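Local coordinates for protein alanine racemase 1 (Caldanaerobacter subterraneus subsp. tengcongensis MB4, PDB 4Y2W) that belongs to the alanine racemase family of enzymes, with an N-terminal TIM-barrel domain joined to a C-terminal domain rich in beta strands, at residues 95-99 / 100-104; 129-133 / 134-138. The protein carries 1 engineered substitution. All coordinates share one frame; numbering follows the deposited sequence.

Contact 1: residues 95-99 / 100-104; sequences RQIVK and HDLTQ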
# COMPACT_ATOMS: atom_id res chain seq x y z
N ARG A 95 25.50 -12.47 -3.64
CA ARG A 95 25.55 -13.69 -4.44
C ARG A 95 24.48 -13.67 -5.54
O ARG A 95 24.73 -14.11 -6.66
CB ARG A 95 25.38 -14.93 -3.55
CG ARG A 95 25.72 -16.24 -4.25
CD ARG A 95 25.75 -17.41 -3.28
NE ARG A 95 24.41 -17.85 -2.89
CZ ARG A 95 23.60 -18.60 -3.63
NH1 ARG A 95 23.97 -19.02 -4.84
NH2 ARG A 95 22.39 -18.93 -3.17
N GLN A 96 23.31 -13.14 -5.21
CA GLN A 96 22.15 -13.20 -6.08
C GLN A 96 22.28 -12.29 -7.30
O GLN A 96 21.97 -12.70 -8.42
CB GLN A 96 20.88 -12.84 -5.29
CG GLN A 96 20.60 -13.75 -4.10
CD GLN A 96 20.36 -15.20 -4.51
OE1 GLN A 96 19.24 -15.59 -4.84
NE2 GLN A 96 21.42 -16.00 -4.49
N ILE A 97 22.73 -11.06 -7.08
CA ILE A 97 22.90 -10.09 -8.18
C ILE A 97 23.97 -10.52 -9.19
O ILE A 97 23.85 -10.23 -10.39
CB ILE A 97 23.21 -8.67 -7.67
CG1 ILE A 97 24.46 -8.64 -6.79
CG2 ILE A 97 22.01 -8.11 -6.91
CD1 ILE A 97 24.93 -7.24 -6.45
N VAL A 98 25.00 -11.21 -8.72
CA VAL A 98 26.03 -11.76 -9.59
C VAL A 98 25.49 -12.97 -10.35
O VAL A 98 25.76 -13.14 -11.54
CB VAL A 98 27.29 -12.16 -8.79
CG1 VAL A 98 28.30 -12.87 -9.69
CG2 VAL A 98 27.92 -10.94 -8.14
N LYS A 99 24.73 -13.82 -9.65
CA LYS A 99 24.19 -15.05 -10.23
C LYS A 99 23.22 -14.76 -11.37
O LYS A 99 23.31 -15.38 -12.44
CB LYS A 99 23.48 -15.87 -9.14
CG LYS A 99 23.10 -17.28 -9.56
CD LYS A 99 22.54 -18.06 -8.38
CE LYS A 99 22.17 -19.48 -8.77
NZ LYS A 99 21.40 -20.16 -7.70
N HIS A 100 22.31 -13.82 -11.16
CA HIS A 100 21.27 -13.52 -12.14
C HIS A 100 21.61 -12.30 -13.01
O HIS A 100 20.75 -11.77 -13.71
CB HIS A 100 19.92 -13.35 -11.44
CG HIS A 100 19.41 -14.62 -10.81
ND1 HIS A 100 19.45 -14.85 -9.46
CD2 HIS A 100 18.88 -15.73 -11.37
CE1 HIS A 100 18.95 -16.05 -9.20
NE2 HIS A 100 18.60 -16.60 -10.34
N ASP A 101 22.87 -11.87 -12.96
CA ASP A 101 23.41 -10.88 -13.87
C ASP A 101 22.62 -9.57 -13.81
O ASP A 101 21.97 -9.16 -14.78
CB ASP A 101 23.45 -11.45 -15.30
CG ASP A 101 24.25 -10.59 -16.26
OD1 ASP A 101 25.23 -9.96 -15.81
OD2 ASP A 101 23.89 -10.54 -17.46
N LEU A 102 22.67 -8.92 -12.65
CA LEU A 102 21.97 -7.67 -12.42
C LEU A 102 22.97 -6.53 -12.26
O LEU A 102 23.97 -6.66 -11.56
CB LEU A 102 21.08 -7.77 -11.18
CG LEU A 102 19.94 -8.79 -11.26
CD1 LEU A 102 19.31 -8.98 -9.89
CD2 LEU A 102 18.89 -8.36 -12.27
N THR A 103 22.70 -5.41 -12.93
CA THR A 103 23.55 -4.24 -12.84
C THR A 103 23.34 -3.57 -11.48
O THR A 103 22.20 -3.41 -11.03
CB THR A 103 23.25 -3.25 -13.98
OG1 THR A 103 23.13 -3.96 -15.22
CG2 THR A 103 24.34 -2.20 -14.10
N GLN A 104 24.44 -3.19 -10.84
CA GLN A 104 24.41 -2.62 -9.50
C GLN A 104 24.97 -1.20 -9.47
O GLN A 104 25.93 -0.88 -10.17
CB GLN A 104 25.21 -3.50 -8.53
CG GLN A 104 25.22 -3.03 -7.08
CD GLN A 104 23.84 -3.00 -6.46
OE1 GLN A 104 23.05 -3.94 -6.62
NE2 GLN A 104 23.53 -1.93 -5.74

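Contact 2: residues 129-133 / 134-138; sequences HIKID and TGLGR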
# COMPACT_ATOMS: atom_id res chain seq x y z
N HIS A 129 27.07 0.55 -12.59
CA HIS A 129 26.89 1.94 -13.00
C HIS A 129 27.27 2.83 -11.84
O HIS A 129 26.83 2.61 -10.71
CB HIS A 129 25.43 2.19 -13.39
CG HIS A 129 25.05 1.66 -14.74
ND1 HIS A 129 24.01 2.19 -15.47
CD2 HIS A 129 25.59 0.68 -15.50
CE1 HIS A 129 23.91 1.54 -16.62
NE2 HIS A 129 24.86 0.63 -16.66
N ILE A 130 28.04 3.86 -12.11
CA ILE A 130 28.51 4.73 -11.05
C ILE A 130 27.58 5.92 -10.84
O ILE A 130 27.24 6.60 -11.77
CB ILE A 130 29.94 5.18 -11.35
CG1 ILE A 130 30.85 3.98 -11.49
CG2 ILE A 130 30.48 6.05 -10.25
CD1 ILE A 130 30.80 3.00 -10.35
N LYS A 131 27.15 6.17 -9.61
CA LYS A 131 26.26 7.28 -9.35
C LYS A 131 27.00 8.48 -8.87
O LYS A 131 27.82 8.40 -7.99
CB LYS A 131 25.12 6.93 -8.38
CG LYS A 131 24.37 8.12 -7.76
CD LYS A 131 23.05 8.51 -8.41
CE LYS A 131 22.33 9.64 -7.66
NZ LYS A 131 20.96 9.42 -7.10
N ILE A 132 26.67 9.61 -9.47
CA ILE A 132 27.27 10.86 -9.12
C ILE A 132 26.26 11.81 -8.52
O ILE A 132 25.19 11.99 -9.05
CB ILE A 132 27.92 11.50 -10.35
CG1 ILE A 132 28.77 10.47 -11.07
CG2 ILE A 132 28.79 12.66 -9.96
CD1 ILE A 132 29.97 10.02 -10.29
N ASP A 133 26.61 12.43 -7.42
CA ASP A 133 25.73 13.40 -6.78
C ASP A 133 26.09 14.81 -7.27
O ASP A 133 27.07 15.40 -6.81
CB ASP A 133 25.86 13.30 -5.26
CG ASP A 133 24.71 13.97 -4.54
OD1 ASP A 133 24.18 14.98 -5.05
OD2 ASP A 133 24.35 13.47 -3.45
N THR A 134 25.30 15.33 -8.19
CA THR A 134 25.57 16.63 -8.80
C THR A 134 24.77 17.77 -8.17
O THR A 134 24.83 18.90 -8.65
CB THR A 134 25.27 16.60 -10.31
OG1 THR A 134 23.95 16.10 -10.54
CG2 THR A 134 26.26 15.71 -11.04
N GLY A 135 24.04 17.50 -7.09
CA GLY A 135 23.21 18.53 -6.44
C GLY A 135 22.08 18.02 -5.55
O GLY A 135 21.72 18.67 -4.56
N LEU A 136 21.52 16.86 -5.90
CA LEU A 136 20.37 16.28 -5.20
C LEU A 136 20.65 15.91 -3.73
O LEU A 136 19.73 15.87 -2.91
CB LEU A 136 19.87 15.05 -5.96
CG LEU A 136 18.64 14.29 -5.46
CD1 LEU A 136 17.38 15.16 -5.51
CD2 LEU A 136 18.43 13.03 -6.29
N GLY A 137 21.91 15.64 -3.40
CA GLY A 137 22.31 15.33 -2.02
C GLY A 137 21.80 14.00 -1.48
O GLY A 137 21.74 13.80 -0.27
N ARG A 138 21.45 13.09 -2.38
CA ARG A 138 20.79 11.83 -2.01
C ARG A 138 21.80 10.68 -1.94
O ARG A 138 22.22 10.30 -0.84
CB ARG A 138 19.64 11.55 -2.98
CG ARG A 138 18.81 10.32 -2.66
CD ARG A 138 17.58 10.27 -3.55
NE ARG A 138 17.88 9.84 -4.92
CZ ARG A 138 16.98 9.72 -5.89
NH1 ARG A 138 15.70 10.00 -5.67
NH2 ARG A 138 17.37 9.33 -7.10

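Contact 1: residues 95-99 / 100-104
I97 and L102 face each other across the end of helix 94-99, and both backbone and side chains hold them there. Among the backbone bonds, L102 N gives a straight one to I97 O (2.9 Å, 166° at the hydrogen), lying in the carbonyl plane. One residue earlier, Q96 O accepts an i to i+4 helical bond from H100 N at 3.0 Å, while the bond from D101 N to V98 O is long and weak at 3.5 Å. D101 has left-handed backbone angles (phi 58°), which reverse the chain; an aspartate can adopt these angles, and its OD2 makes a salt bridge with K127. R75 takes the carbonyls of H100 and D101.

The apolar contact repeats the tie in side chains. L102 CD1 meets I97 CG2 at 4.1 Å, the two chains crossing at about a right angle. In I97 a chi1 of 57° places CG1 on the side flanked by both the backbone N and C, and the extended chi2 carries CD1 to 3.8 Å from Q104 OE1. That amide has its own polar partners, OE1 bonding T89 and NE2 the carbonyl of G87, so glutamine can serve here among apolar neighbours.

On the more exposed side, K99 and H100 run alongside each other in the same direction. The methylene CG of K99 lies over one face of the imidazole, whose ND1 makes a weak bond to Q96 O, near the ring plane. Lysine suits this exposed position: its methylenes lie against the ring while the chain stays extended toward its amine.

The 6-to-1 bond, the left-handed D101 and the I97-L102 contact together make a Schellman motif, here turning a barrel helix into strand 103-106 of a beta-alpha-beta unit.

Contact 2: residues 129-133 / 134-138
The carboxylate of D133 turns into the curve of 134-138, and OD1 takes two backbone N-H groups at once. G137 N uses the syn lone pair at 2.9 Å, whereas G135 N arrives nearly along the C-O bond at 3.2 Å. CG stands anti to the backbone N (chi1 -163°), which swings the carboxylate over the chain that follows; aspartate is short enough to reach both amides. The bond to G135 makes an Asx turn just beyond strand 126-131, on the C-terminal side of the TIM barrel, where such loops form the ligand pocket. Glycine fits both donor positions: the backbone angles of G135 would jam a CB against the preceding carbonyl, and G137 has positive phi.

K131 comes to R138 at about a right angle. Its amine lies in the guanidinium plane at the edge, NZ 3.6 Å from NH2, after bends in the chain at chi2 and chi4. Both groups normally carry positive charge, so this approach is not a bond. L136 CD2 sits 3.5 Å above one face of the same guanidinium, toward its rim. R138 touches the bound alanine and makes a weak bond through NH1 to Y268 of the second subunit.

T134 packs back on the strand side: its CG2 meets I132 CG2 at 4.1 Å, the side chains crossing at about a right angle, while its buried hydroxyl is hydrogen-bonded with S167 and Q183.

Both contacts belong to the N-terminal TIM barrel, their centres 22 Å apart. They come in series along the chain, with helix 109-121 between them. Contact 1 leads into strand 103-106 and contact 2 leads out of strand 126-131; these are the fourth and fifth strands, parallel neighbours in the barrel. The two contacts meet where Q104 O and H129 N lie 3.0 Å apart, a probable hydrogen bond, with T103 packed on H129. Contact 1 thus lies at the entry end of the barrel strands and contact 2 at their exit end, where R138 lines an alanine pocket and the second subunit reaches the loop.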